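Glycosylation Associate Protein 2 (Streptococcus agalactiae serotype V, PDB 6OYC) probably helps to glycosylate and export serine-rich repeat adhesins through the accessory Sec system, as part of a complex with its partners Gap1 and Gap3. Local coordinates at residues 187-198 against 249-260. Sequence-based numbering, arbitrary orientation.
Sequences ELFLEHIIEGDI and KGIVKLGPLHRR
His258 NE2 gives a nearly straight hydrogen bond to Glu191 OE1 (3.2 Å, 174° at the hydrogen). The carboxylate lies almost coplanar with the ring, 20° apart, and accepts through the anti lone pair of OE1. The extended Glu191 chain also rests on Pro256, with CD 3.6 Å from the proline CD. At the Glu187-Arg260 end of the strands, one water joins Glu187 OE1 (2.7 Å) to Arg260 NH1 (3.0 Å). Toward the other end of the same face, Glu195 OE1 forms a salt bridge to Lys253 NZ at 2.6 Å; the lysine bends at its last torsion (chi4 74°) to reach it. The other face is largely apolar between the two strands: Leu190 CD1 packs on Leu257 CB at 4.0 Å, and Ile194 CD1 on Val252 CG1 at 3.9 Å.

Strands 187-195 and 251-260 carry these groups as antiparallel neighbours. A beta bulge opposite Glu191 takes in Gly255 and Pro256, and Gly255 N bonds to Glu191 O. Leu254 and Leu257 meet strand 168-180 of the second antiparallel sheet.

In the second shell, Tyr157 holds Glu191 OE2, and Glu308 binds both His258 ND1 and Arg260 NE, while Glu283 pairs with Arg260 NH2. With both ring nitrogens bonded to carboxylates, His258 is fixed in rotation and probably biased toward the protonated form.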
# COMPACT_ATOMS: atom_id res chain seq x y z
N GLU B 187 -9.93 -9.40 -3.19
CA GLU B 187 -10.13 -8.07 -3.72
C GLU B 187 -9.83 -8.06 -5.21
O GLU B 187 -8.85 -8.64 -5.67
CB GLU B 187 -9.23 -7.06 -3.00
CG GLU B 187 -9.77 -6.63 -1.67
CD GLU B 187 -8.93 -5.53 -0.99
OE1 GLU B 187 -7.80 -5.24 -1.43
OE2 GLU B 187 -9.43 -4.96 0.00
N LEU B 188 -10.67 -7.36 -5.95
CA LEU B 188 -10.44 -7.07 -7.35
C LEU B 188 -10.60 -5.57 -7.55
O LEU B 188 -11.47 -4.96 -6.94
CB LEU B 188 -11.44 -7.83 -8.24
CG LEU B 188 -11.44 -9.35 -8.05
CD1 LEU B 188 -12.65 -9.99 -8.71
CD2 LEU B 188 -10.16 -9.94 -8.60
N PHE B 189 -9.77 -4.98 -8.42
CA PHE B 189 -10.01 -3.61 -8.86
C PHE B 189 -9.53 -3.42 -10.29
O PHE B 189 -8.36 -3.66 -10.60
CB PHE B 189 -9.32 -2.58 -7.95
CG PHE B 189 -9.45 -1.19 -8.44
CD1 PHE B 189 -10.70 -0.60 -8.54
CD2 PHE B 189 -8.34 -0.48 -8.86
CE1 PHE B 189 -10.85 0.68 -9.02
CE2 PHE B 189 -8.48 0.80 -9.35
CZ PHE B 189 -9.74 1.38 -9.44
N LEU B 190 -10.42 -2.97 -11.16
CA LEU B 190 -10.13 -2.81 -12.58
C LEU B 190 -9.95 -1.32 -12.88
O LEU B 190 -10.90 -0.55 -12.81
CB LEU B 190 -11.26 -3.39 -13.42
CG LEU B 190 -11.22 -3.14 -14.91
CD1 LEU B 190 -10.09 -3.98 -15.48
CD2 LEU B 190 -12.57 -3.50 -15.58
N GLU B 191 -8.73 -0.92 -13.22
CA GLU B 191 -8.49 0.40 -13.78
C GLU B 191 -9.17 0.51 -15.13
O GLU B 191 -8.85 -0.26 -16.04
CB GLU B 191 -7.01 0.64 -13.97
CG GLU B 191 -6.29 1.10 -12.79
CD GLU B 191 -4.86 1.40 -13.13
OE1 GLU B 191 -3.98 0.84 -12.42
OE2 GLU B 191 -4.63 2.18 -14.11
N HIS B 192 -10.04 1.48 -15.29
CA HIS B 192 -10.59 1.72 -16.61
C HIS B 192 -11.15 3.12 -16.67
O HIS B 192 -11.29 3.79 -15.65
CB HIS B 192 -11.68 0.72 -16.95
CG HIS B 192 -12.89 0.92 -16.11
ND1 HIS B 192 -12.88 0.69 -14.75
CD2 HIS B 192 -14.13 1.36 -16.42
CE1 HIS B 192 -14.08 0.97 -14.26
NE2 HIS B 192 -14.85 1.39 -15.25
N ILE B 193 -11.51 3.52 -17.88
CA ILE B 193 -12.14 4.80 -18.16
C ILE B 193 -13.12 4.59 -19.32
O ILE B 193 -12.79 3.92 -20.30
CB ILE B 193 -11.10 5.87 -18.52
CG1 ILE B 193 -10.47 6.43 -17.25
CG2 ILE B 193 -11.74 6.98 -19.31
CD1 ILE B 193 -9.12 7.02 -17.52
N ILE B 194 -14.30 5.20 -19.20
CA ILE B 194 -15.34 5.17 -20.22
C ILE B 194 -15.48 6.55 -20.83
O ILE B 194 -15.42 7.55 -20.11
CB ILE B 194 -16.71 4.76 -19.63
CG1 ILE B 194 -16.62 3.46 -18.85
CG2 ILE B 194 -17.73 4.67 -20.73
CD1 ILE B 194 -15.99 2.38 -19.63
N GLU B 195 -15.71 6.61 -22.14
CA GLU B 195 -16.18 7.82 -22.81
C GLU B 195 -17.32 7.43 -23.74
O GLU B 195 -17.19 6.48 -24.51
CB GLU B 195 -15.08 8.51 -23.59
CG GLU B 195 -13.82 8.77 -22.79
CD GLU B 195 -12.63 9.07 -23.68
OE1 GLU B 195 -11.58 8.39 -23.57
OE2 GLU B 195 -12.75 10.00 -24.52
N GLY B 196 -18.42 8.17 -23.66
CA GLY B 196 -19.61 7.91 -24.46
C GLY B 196 -20.69 7.23 -23.66
O GLY B 196 -20.63 7.10 -22.43
N ASP B 197 -21.71 6.76 -24.38
CA ASP B 197 -22.82 6.02 -23.78
C ASP B 197 -22.52 4.52 -23.81
O ASP B 197 -23.11 3.74 -24.56
CB ASP B 197 -24.13 6.34 -24.49
CG ASP B 197 -24.27 7.82 -24.78
OD1 ASP B 197 -24.33 8.62 -23.82
OD2 ASP B 197 -24.32 8.17 -25.98
N ILE B 198 -21.56 4.12 -22.98
CA ILE B 198 -21.16 2.73 -22.85
C ILE B 198 -21.45 2.27 -21.44
O ILE B 198 -21.18 2.98 -20.48
CB ILE B 198 -19.67 2.51 -23.14
CG1 ILE B 198 -19.29 3.10 -24.48
CG2 ILE B 198 -19.33 1.02 -23.11
CD1 ILE B 198 -18.06 2.42 -25.03
N LYS B 249 -22.17 2.65 -27.35
CA LYS B 249 -21.20 3.15 -28.30
C LYS B 249 -20.27 4.14 -27.61
O LYS B 249 -20.71 4.96 -26.80
CB LYS B 249 -21.91 3.81 -29.49
CG LYS B 249 -21.15 4.96 -30.16
CD LYS B 249 -20.33 4.49 -31.37
CE LYS B 249 -19.37 5.58 -31.93
NZ LYS B 249 -18.12 5.85 -31.16
N GLY B 250 -18.99 4.05 -27.92
CA GLY B 250 -18.01 4.96 -27.40
C GLY B 250 -16.67 4.24 -27.24
O GLY B 250 -16.29 3.42 -28.08
N ILE B 251 -15.98 4.57 -26.15
CA ILE B 251 -14.60 4.15 -25.93
C ILE B 251 -14.48 3.55 -24.54
O ILE B 251 -14.95 4.14 -23.57
CB ILE B 251 -13.61 5.32 -26.08
CG1 ILE B 251 -13.69 5.91 -27.49
CG2 ILE B 251 -12.19 4.84 -25.79
CD1 ILE B 251 -12.73 7.05 -27.70
N VAL B 252 -13.85 2.39 -24.46
CA VAL B 252 -13.41 1.79 -23.20
C VAL B 252 -11.89 1.79 -23.22
O VAL B 252 -11.30 1.39 -24.23
CB VAL B 252 -13.95 0.36 -23.03
CG1 VAL B 252 -13.75 -0.12 -21.60
CG2 VAL B 252 -15.40 0.28 -23.47
N LYS B 253 -11.28 2.27 -22.14
CA LYS B 253 -9.84 2.14 -21.92
C LYS B 253 -9.66 1.28 -20.69
O LYS B 253 -10.09 1.66 -19.60
CB LYS B 253 -9.15 3.49 -21.71
CG LYS B 253 -9.19 4.44 -22.89
CD LYS B 253 -8.01 5.42 -22.82
CE LYS B 253 -8.08 6.51 -23.90
NZ LYS B 253 -9.12 7.56 -23.62
N LEU B 254 -9.02 0.13 -20.85
CA LEU B 254 -8.76 -0.79 -19.74
C LEU B 254 -7.30 -0.71 -19.33
O LEU B 254 -6.41 -0.73 -20.19
CB LEU B 254 -9.11 -2.22 -20.15
CG LEU B 254 -10.58 -2.39 -20.52
CD1 LEU B 254 -10.80 -3.73 -21.19
CD2 LEU B 254 -11.46 -2.26 -19.29
N GLY B 255 -7.06 -0.65 -18.03
CA GLY B 255 -5.72 -0.78 -17.51
C GLY B 255 -5.58 -2.09 -16.76
O GLY B 255 -6.36 -3.02 -16.95
N PRO B 256 -4.59 -2.19 -15.88
CA PRO B 256 -4.41 -3.43 -15.13
C PRO B 256 -5.65 -3.79 -14.33
O PRO B 256 -6.37 -2.93 -13.83
CB PRO B 256 -3.23 -3.12 -14.20
CG PRO B 256 -2.58 -1.89 -14.76
CD PRO B 256 -3.68 -1.13 -15.42
N LEU B 257 -5.88 -5.09 -14.20
CA LEU B 257 -6.84 -5.63 -13.24
C LEU B 257 -6.04 -6.10 -12.02
O LEU B 257 -5.25 -7.04 -12.12
CB LEU B 257 -7.65 -6.77 -13.85
CG LEU B 257 -8.39 -7.68 -12.87
CD1 LEU B 257 -9.48 -6.88 -12.15
CD2 LEU B 257 -9.01 -8.89 -13.59
N HIS B 258 -6.24 -5.43 -10.88
CA HIS B 258 -5.56 -5.76 -9.64
C HIS B 258 -6.34 -6.82 -8.89
O HIS B 258 -7.57 -6.74 -8.79
CB HIS B 258 -5.42 -4.54 -8.73
CG HIS B 258 -4.68 -3.40 -9.35
ND1 HIS B 258 -3.34 -3.17 -9.11
CD2 HIS B 258 -5.10 -2.41 -10.18
CE1 HIS B 258 -2.96 -2.09 -9.78
NE2 HIS B 258 -4.01 -1.61 -10.42
N ARG B 259 -5.62 -7.76 -8.28
CA ARG B 259 -6.22 -8.68 -7.33
C ARG B 259 -5.37 -8.74 -6.07
O ARG B 259 -4.14 -8.80 -6.15
CB ARG B 259 -6.40 -10.07 -7.94
CG ARG B 259 -5.10 -10.81 -8.28
CD ARG B 259 -4.85 -11.83 -7.21
NE ARG B 259 -3.80 -12.76 -7.59
CZ ARG B 259 -3.22 -13.61 -6.75
NH1 ARG B 259 -3.59 -13.64 -5.47
NH2 ARG B 259 -2.28 -14.42 -7.19
N ARG B 260 -6.01 -8.70 -4.90
CA ARG B 260 -5.32 -8.51 -3.63
C ARG B 260 -5.92 -9.41 -2.55
O ARG B 260 -7.12 -9.70 -2.55
CB ARG B 260 -5.40 -7.04 -3.15
CG ARG B 260 -4.65 -6.08 -4.06
CD ARG B 260 -5.03 -4.60 -3.85
NE ARG B 260 -4.42 -3.78 -4.90
CZ ARG B 260 -4.98 -2.69 -5.41
NH1 ARG B 260 -6.16 -2.28 -4.95
NH2 ARG B 260 -4.36 -2.00 -6.35
O HOH W 1 -7.08 -2.76 -2.12